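Local coordinates for protein CrRbcX-IIa (Chlamydomonas reinhardtii, PDB 5BS1) that probably acts as a homodimeric, all-helical chaperone of the RbcX family that assists assembly of the carbon-fixing enzyme Rubisco, at residues A[6-9]-A[10-13]; A[25-28]-A[29-33]; A[72-75]-A[76-79]; A[91-94]-A[95-98]; A[99-102]-A[103-107]. All blocks are in the same frame, centred on the assembly; numbering follows the deposited sequence.

How the contacts relate
Contact 1 lies at the surface, in the loop leading into helix 13-38; contacts 2 to 5 are partly buried and mainly helical. Contact 2 is the most central, its centre about 7 Å from that of the chain, and its residue F25 packs against Y93, L94 and F97 of contact 4 and W99 of contact 5. T26 joins it to M72 of contact 3. Contacts 4 and 5 adjoin, at the end of helix 80-96 and the start of helix 99-121, whereas contacts 3 and 5 lie on opposite sides of the chain's centre. Chemistry follows position: a turn under a CH-pi contact in contact 1, mostly regular helix bonds in contacts 2 and 5, uneven terminal bonding in contacts 3 and 4.

Contact 1: residues A[6-9]-A[10-13]; sequences DSFS and GASP
A chi1 of 60° wedges F8 CG between its own backbone N and carbonyl carbon, and this brings the phenyl ring round to meet A11. The methyl of A11 lies over the middle of one ring face, with A11 CB 3.8 Å from the centroid of the F8 ring and almost on its normal, a CH-pi contact in which no single ring carbon is favoured. One side of the ring also comes close to the main chain, F8 CE2 being 3.3 Å from A11 N. S7 reaches the same methyl: its hydroxyl stands opposite the backbone N (chi1 -171°), and S7 OG comes to 3.5 Å from A11 CB. The small side chain of A11 is thus met by an aromatic face and by a hydroxyl oxygen. Beside the ring, A11 N donates to F8 O over 3.0 Å; the N-H points fairly straight at the oxygen (159°) but arrives from above the carbonyl plane. G10 precedes the donor, and its backbone angles would drive any CB into S9 O. Beyond the turn, F8 rests on R15 and A11 on K16 of helix 13-38, while S12 OG caps R15 N. The whole is a type II beta turn from F8 to A11, with glycine at the third position where this turn favours it, running directly into a serine-capped helix N-terminus.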
# COMPACT_ATOMS: atom_id res chain seq x y z
N ASP A 6 -5.55 6.69 -1.19
CA ASP A 6 -5.86 6.04 -2.45
C ASP A 6 -7.34 5.73 -2.62
O ASP A 6 -8.15 5.82 -1.68
CB ASP A 6 -4.98 4.78 -2.66
CG ASP A 6 -3.63 5.14 -3.35
OD1 ASP A 6 -3.14 6.28 -3.22
OD2 ASP A 6 -3.08 4.29 -4.06
N SER A 7 -7.72 5.42 -3.87
CA SER A 7 -9.12 5.20 -4.23
C SER A 7 -9.95 6.41 -3.82
O SER A 7 -9.52 7.57 -3.91
CB SER A 7 -9.61 3.90 -3.59
OG SER A 7 -10.90 3.48 -4.03
N PHE A 8 -11.19 6.15 -3.44
CA PHE A 8 -12.13 7.24 -3.14
C PHE A 8 -12.43 7.30 -1.66
O PHE A 8 -12.34 6.31 -0.96
CB PHE A 8 -13.39 7.07 -3.98
CG PHE A 8 -14.13 5.78 -3.75
CD1 PHE A 8 -13.89 4.68 -4.55
CD2 PHE A 8 -15.12 5.69 -2.80
CE1 PHE A 8 -14.59 3.51 -4.37
CE2 PHE A 8 -15.82 4.51 -2.60
CZ PHE A 8 -15.55 3.42 -3.39
N SER A 9 -12.78 8.52 -1.18
CA SER A 9 -13.29 8.67 0.16
C SER A 9 -14.61 7.89 0.27
O SER A 9 -15.55 8.14 -0.49
CB SER A 9 -13.53 10.14 0.53
OG SER A 9 -14.03 10.27 1.84
N GLY A 10 -14.66 6.95 1.20
CA GLY A 10 -15.76 6.01 1.30
C GLY A 10 -15.42 4.56 0.93
O GLY A 10 -16.20 3.63 1.15
N ALA A 11 -14.27 4.39 0.30
CA ALA A 11 -13.76 3.04 -0.01
C ALA A 11 -13.34 2.33 1.24
O ALA A 11 -12.85 2.94 2.19
CB ALA A 11 -12.58 3.15 -0.94
N SER A 12 -13.42 1.00 1.22
CA SER A 12 -12.90 0.21 2.34
C SER A 12 -11.41 0.25 2.41
O SER A 12 -10.77 0.55 1.40
CB SER A 12 -13.31 -1.24 2.22
OG SER A 12 -12.74 -1.79 1.04
N PRO A 13 -10.83 -0.09 3.57
CA PRO A 13 -9.37 -0.21 3.61
C PRO A 13 -8.85 -1.23 2.59
O PRO A 13 -7.81 -1.05 1.98
CB PRO A 13 -9.11 -0.63 5.05
CG PRO A 13 -10.23 0.00 5.81
CD PRO A 13 -11.42 -0.22 4.92

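Contact 2: residues A[25-28]-A[29-33]; sequences FTFV and AARVV
Four successive i to i+4 hydrogen bonds carry the backbone here, beginning with A29 N to F25 O at 2.9 Å and ending with V32 N to V28 O at the same length, all with well-aligned N-H groups. This is regular alpha helix, the middle of helix 13-38 in the all-helical RbcX fold. On its outer side F27 and R31, one turn apart, touch through carbons. A chi1 of 177° leans the F27 ring along the helix toward R31, and F27 CE2 lies 3.5 Å from R31 CD. R31 is modelled in two conformations; in this one CG lies over one ring face, and the chain bends at chi3 (77°), leaving the guanidinium plane 22° from that of the ring. A29 and A30 give small groups to the inner side, beside the large ring of F25. A29 CB packs 3.4 Å from F25 O; A29 also rests on V89 and R90 of helix 80-96, A30 on W71 of helix 69-78 and L59 of helix 46-59. The buried T26 OG1 accepts from R90 NH1 and has the carbonyls R22 O and G67 O as possible acceptors for its single proton. V28 meets P13 of the second subunit. V28 and V32 are only loosely apposed, V28 CG1 lying 4.4 Å from V32 CG2; the closer approach is to the main chain, V32 CG2 resting 3.3 Å from V28 O.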
# COMPACT_ATOMS: atom_id res chain seq x y z
N PHE A 25 2.19 -1.85 -8.78
CA PHE A 25 2.47 -2.82 -9.82
C PHE A 25 2.77 -2.14 -11.14
O PHE A 25 3.63 -2.58 -11.90
CB PHE A 25 1.35 -3.85 -9.95
CG PHE A 25 1.06 -4.66 -8.69
CD1 PHE A 25 1.98 -4.79 -7.64
CD2 PHE A 25 -0.13 -5.35 -8.61
CE1 PHE A 25 1.67 -5.56 -6.51
CE2 PHE A 25 -0.44 -6.09 -7.48
CZ PHE A 25 0.47 -6.22 -6.45
N THR A 26 2.08 -1.04 -11.41
CA THR A 26 2.35 -0.27 -12.60
C THR A 26 3.75 0.30 -12.56
O THR A 26 4.47 0.26 -13.56
CB THR A 26 1.30 0.86 -12.78
OG1 THR A 26 -0.02 0.26 -12.84
CG2 THR A 26 1.55 1.65 -14.06
N PHE A 27 4.15 0.83 -11.40
CA PHE A 27 5.50 1.38 -11.19
C PHE A 27 6.56 0.30 -11.30
O PHE A 27 7.60 0.49 -11.94
CB PHE A 27 5.54 2.05 -9.82
CG PHE A 27 6.89 2.59 -9.45
CD1 PHE A 27 7.28 3.84 -9.88
CD2 PHE A 27 7.77 1.83 -8.69
CE1 PHE A 27 8.54 4.33 -9.53
CE2 PHE A 27 9.01 2.31 -8.34
CZ PHE A 27 9.39 3.56 -8.76
N VAL A 28 6.30 -0.85 -10.69
CA VAL A 28 7.20 -2.00 -10.80
C VAL A 28 7.40 -2.37 -12.26
O VAL A 28 8.55 -2.59 -12.71
CB VAL A 28 6.71 -3.21 -9.98
CG1 VAL A 28 7.47 -4.48 -10.36
CG2 VAL A 28 6.88 -2.92 -8.50
N ALA A 29 6.30 -2.48 -13.00
CA ALA A 29 6.35 -2.82 -14.42
C ALA A 29 7.21 -1.82 -15.18
O ALA A 29 8.00 -2.21 -16.06
CB ALA A 29 4.95 -2.89 -15.04
N ALA A 30 7.01 -0.55 -14.93
CA ALA A 30 7.77 0.50 -15.60
C ALA A 30 9.26 0.34 -15.35
O ALA A 30 10.08 0.50 -16.29
CB ALA A 30 7.33 1.88 -15.15
N ARG A 31 9.64 0.05 -14.10
CA ARG A 31 11.05 -0.18 -13.78
C ARG A 31 11.59 -1.38 -14.49
O ARG A 31 12.71 -1.34 -15.00
CB ARG A 31 11.27 -0.36 -12.29
CG ARG A 31 11.11 0.90 -11.48
CD ARG A 31 11.60 0.62 -10.06
NE ARG A 31 13.07 0.61 -9.98
CZ ARG A 31 13.82 -0.24 -9.28
NH1 ARG A 31 15.15 -0.10 -9.29
NH2 ARG A 31 13.29 -1.24 -8.60
N VAL A 32 10.82 -2.47 -14.54
CA VAL A 32 11.21 -3.69 -15.25
C VAL A 32 11.46 -3.41 -16.72
O VAL A 32 12.50 -3.80 -17.26
CB VAL A 32 10.14 -4.81 -15.10
CG1 VAL A 32 10.33 -5.94 -16.11
CG2 VAL A 32 10.15 -5.35 -13.69
N VAL A 33 10.53 -2.72 -17.35
CA VAL A 33 10.63 -2.43 -18.76
C VAL A 33 11.80 -1.49 -19.03
O VAL A 33 12.50 -1.66 -20.00
CB VAL A 33 9.28 -1.92 -19.31
CG1 VAL A 33 9.40 -1.39 -20.74
CG2 VAL A 33 8.25 -3.05 -19.28

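Contact 3: residues A[72-75]-A[76-79]; sequences MAAV and MRKN
M76 N donates to M72 O at 2.9 Å and R77 N to A73 O at 3.0 Å, two ordinary helix bonds one residue apart near the end of helix 69-78. The bonds that follow are less even. K78 N is held weakly twice, by A74 O at 3.4 Å and by V75 O at 3.0 Å, neither with a favourable angle. V75 O takes in addition N79 N at 2.8 Å, a bond that enters almost in line with its C=O, so this one carbonyl collects the last two amides of the turn, one firmly and one weakly. N79 then leaves helical geometry, and both ends of its side-chain amide are engaged: OD1 caps L82 N at the start of helix 80-96, and ND2 bonds D54 OD2 of helix 46-59. Beyond these segments, D54 OD1 is the long, weak ionic partner of K78 NZ. R77 folds back along the helix surface, its chain bent at chi3 (-98°), and lays one face of the guanidinium above the preceding turn. A74 CA and A73 O both lie under that face, off toward its rim, A74 CA 3.8 Å from R77 CZ and A73 O 4.0 Å from R77 NE, a contact over the plane rather than a bond. The selenomethionines M72 and M76, together with A73, pack on L117 and A121 of the second subunit. The chemistry implies a corner whose weak bonds are at K78 N, while N79 closes the helix with its backbone N-H and starts the next with its side chain.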
# COMPACT_ATOMS: atom_id res chain seq x y z
N MSE A 72 -1.26 5.27 -17.63
CA MSE A 72 -1.14 4.30 -18.71
C MSE A 72 -1.83 4.80 -19.97
O MSE A 72 -1.35 4.57 -21.05
CB MSE A 72 -1.73 2.95 -18.25
CG MSE A 72 -1.43 1.84 -19.26
SE MSE A 72 0.48 1.45 -19.38
CE MSE A 72 0.56 0.48 -17.69
N ALA A 73 -2.97 5.46 -19.83
CA ALA A 73 -3.68 5.98 -20.99
C ALA A 73 -2.84 7.04 -21.69
O ALA A 73 -2.81 7.09 -22.90
CB ALA A 73 -5.00 6.58 -20.55
N ALA A 74 -2.14 7.84 -20.89
CA ALA A 74 -1.21 8.85 -21.42
C ALA A 74 -0.05 8.21 -22.17
O ALA A 74 0.34 8.67 -23.25
CB ALA A 74 -0.71 9.75 -20.32
N VAL A 75 0.52 7.16 -21.60
CA VAL A 75 1.56 6.43 -22.30
C VAL A 75 1.04 5.88 -23.63
O VAL A 75 1.69 5.99 -24.66
CB VAL A 75 2.16 5.28 -21.45
CG1 VAL A 75 3.20 4.52 -22.23
CG2 VAL A 75 2.78 5.81 -20.17
N MSE A 76 -0.14 5.27 -23.61
CA MSE A 76 -0.71 4.67 -24.81
C MSE A 76 -0.93 5.71 -25.89
O MSE A 76 -0.73 5.39 -27.06
CB MSE A 76 -1.98 3.88 -24.50
CG MSE A 76 -2.45 3.03 -25.70
SE MSE A 76 -3.91 1.87 -25.07
CE MSE A 76 -5.27 3.25 -24.74
N ARG A 77 -1.33 6.92 -25.52
CA ARG A 77 -1.51 7.99 -26.52
C ARG A 77 -0.23 8.33 -27.24
O ARG A 77 -0.24 8.70 -28.41
CB ARG A 77 -2.09 9.25 -25.91
CG ARG A 77 -3.60 9.23 -25.89
CD ARG A 77 -4.21 10.53 -25.49
NE ARG A 77 -4.55 10.45 -24.08
CZ ARG A 77 -3.91 10.99 -23.05
NH1 ARG A 77 -4.40 10.75 -21.84
NH2 ARG A 77 -2.84 11.76 -23.19
N LYS A 78 0.90 8.21 -26.54
CA LYS A 78 2.20 8.55 -27.11
C LYS A 78 2.87 7.39 -27.80
O LYS A 78 3.55 7.55 -28.81
CB LYS A 78 3.12 9.06 -25.99
CG LYS A 78 4.53 9.44 -26.43
CD LYS A 78 4.46 10.61 -27.40
CE LYS A 78 5.80 10.97 -28.02
NZ LYS A 78 6.68 11.63 -27.03
N ASN A 79 2.72 6.20 -27.23
CA ASN A 79 3.48 5.05 -27.67
C ASN A 79 2.70 3.79 -27.31
O ASN A 79 2.83 3.24 -26.22
CB ASN A 79 4.87 5.01 -27.02
CG ASN A 79 5.78 4.01 -27.67
OD1 ASN A 79 5.36 2.92 -28.08
ND2 ASN A 79 7.06 4.36 -27.79

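Contact 4: residues A[91-94]-A[95-98]; sequences EAYL and DEFE
The weakly bonded last turn of helix 80-96 leads here into the short link before helix 99-121. D95 N bonds back three residues to A92 O at 3.1 Å, E96 N bonds weakly to Y93 O, and F97 N meets that same oxygen at 2.9 Å. Y93 O thus gathers two donors as the chain leaves the helix. Y93 also carries the side-chain contact. Its CG is trans to the main-chain nitrogen (chi1 -170°), which sets the ring beside F97: F97 CB sits over one face, Y93 CE1 comes 3.8 Å from F97 CD1, and Y93 OH reaches the edge of the F97 ring in its plane. The two rings are oblique, their planes 58° apart. At the Y93 edge, E96 OE1 lies 3.4 Å from Y93 CD2, the carboxylate almost perpendicular to the ring, although E96 is modelled in two conformations. A water bridges the turn, donating to E91 O at 2.8 Å and to D95 OD2 at 3.0 Å. An alanine in place of Y93 would probably take away the ring on which F97 CB and CD1 rest and open a gap between F97, F25 and P13 of the second subunit. Y93 and F97 lie against F25 of helix 13-38, while on the second subunit P13 packs on Y93 and N114 ND2 bonds E91 OE1.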
# COMPACT_ATOMS: atom_id res chain seq x y z
N GLU A 91 0.36 -7.00 -15.46
CA GLU A 91 -0.58 -8.09 -15.32
C GLU A 91 0.16 -9.39 -14.94
O GLU A 91 -0.28 -10.12 -14.03
CB GLU A 91 -1.39 -8.26 -16.62
CG GLU A 91 -2.47 -9.33 -16.51
CD GLU A 91 -3.53 -9.27 -17.61
OE1 GLU A 91 -3.73 -8.23 -18.30
OE2 GLU A 91 -4.24 -10.29 -17.77
N ALA A 92 1.29 -9.65 -15.59
CA ALA A 92 2.10 -10.80 -15.25
C ALA A 92 2.57 -10.73 -13.80
O ALA A 92 2.62 -11.74 -13.11
CB ALA A 92 3.29 -10.93 -16.18
N TYR A 93 2.82 -9.52 -13.33
CA TYR A 93 3.37 -9.31 -11.99
C TYR A 93 2.38 -9.75 -10.91
O TYR A 93 2.80 -10.12 -9.82
CB TYR A 93 3.84 -7.85 -11.77
CG TYR A 93 4.61 -7.69 -10.51
CD1 TYR A 93 4.10 -6.95 -9.45
CD2 TYR A 93 5.83 -8.31 -10.35
CE1 TYR A 93 4.82 -6.78 -8.28
CE2 TYR A 93 6.54 -8.19 -9.17
CZ TYR A 93 6.03 -7.44 -8.14
OH TYR A 93 6.73 -7.36 -6.95
N LEU A 94 1.10 -9.77 -11.23
CA LEU A 94 0.10 -10.26 -10.29
C LEU A 94 0.40 -11.64 -9.78
O LEU A 94 0.09 -11.95 -8.62
CB LEU A 94 -1.30 -10.26 -10.91
CG LEU A 94 -1.84 -8.91 -11.36
CD1 LEU A 94 -3.10 -9.09 -12.18
CD2 LEU A 94 -2.05 -8.04 -10.14
N ASP A 95 0.97 -12.48 -10.62
CA ASP A 95 1.25 -13.85 -10.25
C ASP A 95 2.67 -14.04 -9.70
O ASP A 95 2.95 -15.08 -9.12
CB ASP A 95 1.00 -14.76 -11.42
CG ASP A 95 -0.47 -14.85 -11.78
OD1 ASP A 95 -1.33 -14.66 -10.91
OD2 ASP A 95 -0.73 -15.10 -12.96
N GLU A 96 3.52 -13.04 -9.85
CA GLU A 96 4.89 -13.03 -9.30
C GLU A 96 4.91 -12.52 -7.87
O GLU A 96 5.67 -12.99 -7.02
CB GLU A 96 5.79 -12.14 -10.16
CG GLU A 96 5.86 -12.61 -11.60
CD GLU A 96 6.42 -11.55 -12.54
OE1 GLU A 96 7.34 -10.79 -12.13
OE2 GLU A 96 5.92 -11.47 -13.68
N PHE A 97 4.05 -11.55 -7.59
CA PHE A 97 4.03 -10.87 -6.29
C PHE A 97 3.70 -11.87 -5.20
O PHE A 97 2.79 -12.69 -5.32
CB PHE A 97 2.98 -9.76 -6.31
CG PHE A 97 2.93 -8.89 -5.09
CD1 PHE A 97 3.93 -7.96 -4.82
CD2 PHE A 97 1.85 -8.93 -4.23
CE1 PHE A 97 3.86 -7.13 -3.74
CE2 PHE A 97 1.78 -8.11 -3.14
CZ PHE A 97 2.80 -7.22 -2.87
N GLU A 98 4.47 -11.80 -4.13
CA GLU A 98 4.32 -12.78 -3.03
C GLU A 98 3.27 -12.28 -2.03
O GLU A 98 3.58 -11.68 -1.01
CB GLU A 98 5.68 -13.05 -2.39
CG GLU A 98 6.60 -13.70 -3.40
CD GLU A 98 8.02 -13.91 -2.92
OE1 GLU A 98 8.18 -14.24 -1.77
OE2 GLU A 98 8.97 -13.81 -3.73
O HOH W 1 -1.39 -12.64 -14.61

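Contact 5: residues A[99-102]-A[103-107]; sequences WGKT and MEMAS
The indole of W99 is turned away from 103-107: it meets the F97 ring edge-to-face, packs on M103 of the second subunit, and at its edge NE1 bonds L94 O. The backbone O of W99 accepts a weak bond from M103 N (3.3 Å) and another from W99 NE1 of the second subunit. The other flat group, the carboxylate of E104, also leads away from the turn, to a long, weak ion pair with R111; E104 CB stays near the main chain, 3.6 Å from G100 O. Backbone bonds follow in regular order, E104 N to G100 O, M105 N to K101 O at 2.9 Å and A106 N to T102 O. The selenomethionine M105, one of whose two deposited conformers is described, curls at its end (chi3 -70°) and brings CE to 3.9 Å from K101 CG. M103 O is gripped from opposite faces of its plane, by S107 N at 2.9 Å and by S107 OG at 2.8 Å, which fixes the serine hydroxyl against the helix. K101 NZ makes salt bridges to E98 of its own chain and to D6 of the second subunit, whose F8 O it also bonds. T102 OG1 bonds E98 O at the helix start. The stretch opens helix 99-121 after the two-residue link 97-98 that follows helix 80-96, with W99 reaching back to F25 of helix 13-38 and the second subunit also meeting T102 and M105.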
# COMPACT_ATOMS: atom_id res chain seq x y z
N TRP A 99 2.02 -12.56 -2.34
CA TRP A 99 0.88 -12.06 -1.59
C TRP A 99 0.89 -12.51 -0.16
O TRP A 99 0.69 -11.71 0.75
CB TRP A 99 -0.43 -12.56 -2.24
CG TRP A 99 -0.64 -12.01 -3.60
CD1 TRP A 99 -0.31 -12.60 -4.80
CD2 TRP A 99 -1.24 -10.75 -3.94
NE1 TRP A 99 -0.63 -11.77 -5.83
CE2 TRP A 99 -1.23 -10.64 -5.34
CE3 TRP A 99 -1.78 -9.72 -3.18
CZ2 TRP A 99 -1.73 -9.53 -6.00
CZ3 TRP A 99 -2.28 -8.59 -3.85
CH2 TRP A 99 -2.25 -8.52 -5.24
N GLY A 100 1.09 -13.81 0.04
CA GLY A 100 1.04 -14.33 1.40
C GLY A 100 2.13 -13.76 2.27
O GLY A 100 1.87 -13.38 3.41
N LYS A 101 3.34 -13.67 1.73
CA LYS A 101 4.47 -13.12 2.45
C LYS A 101 4.22 -11.68 2.88
O LYS A 101 4.55 -11.28 3.99
CB LYS A 101 5.73 -13.22 1.57
CG LYS A 101 6.97 -12.60 2.15
CD LYS A 101 8.14 -12.73 1.19
CE LYS A 101 8.73 -14.11 1.19
NZ LYS A 101 9.95 -14.11 0.33
N THR A 102 3.63 -10.89 1.98
CA THR A 102 3.38 -9.50 2.26
C THR A 102 2.49 -9.31 3.49
O THR A 102 2.79 -8.51 4.38
CB THR A 102 2.73 -8.84 1.01
OG1 THR A 102 3.63 -8.94 -0.08
CG2 THR A 102 2.42 -7.37 1.26
N MSE A 103 1.38 -10.05 3.54
CA MSE A 103 0.44 -9.93 4.68
C MSE A 103 1.06 -10.49 5.95
O MSE A 103 0.92 -9.93 7.02
CB MSE A 103 -0.90 -10.57 4.38
CG MSE A 103 -1.91 -10.43 5.52
SE MSE A 103 -2.39 -8.55 5.87
CE MSE A 103 -3.48 -8.80 7.49
N GLU A 104 1.82 -11.58 5.83
CA GLU A 104 2.50 -12.13 7.03
C GLU A 104 3.56 -11.18 7.60
O GLU A 104 3.62 -11.00 8.81
CB GLU A 104 3.04 -13.53 6.78
CG GLU A 104 3.63 -14.17 8.03
CD GLU A 104 2.63 -14.33 9.17
OE1 GLU A 104 1.41 -14.34 9.01
OE2 GLU A 104 3.07 -14.44 10.34
N MSE A 105 4.34 -10.52 6.74
CA MSE A 105 5.31 -9.51 7.20
C MSE A 105 4.58 -8.37 7.88
O MSE A 105 4.95 -7.92 8.98
CB MSE A 105 6.17 -8.93 6.07
CG MSE A 105 7.26 -9.90 5.62
SE MSE A 105 8.54 -9.02 4.41
CE MSE A 105 7.42 -8.76 2.82
N ALA A 106 3.49 -7.90 7.27
CA ALA A 106 2.72 -6.78 7.83
C ALA A 106 2.17 -7.14 9.21
O ALA A 106 2.17 -6.34 10.13
CB ALA A 106 1.60 -6.36 6.89
N SER A 107 1.71 -8.38 9.33
CA SER A 107 1.07 -8.89 10.55
C SER A 107 2.13 -9.10 11.63
O SER A 107 1.99 -8.59 12.75
CB SER A 107 0.34 -10.18 10.23
OG SER A 107 -0.72 -9.94 9.32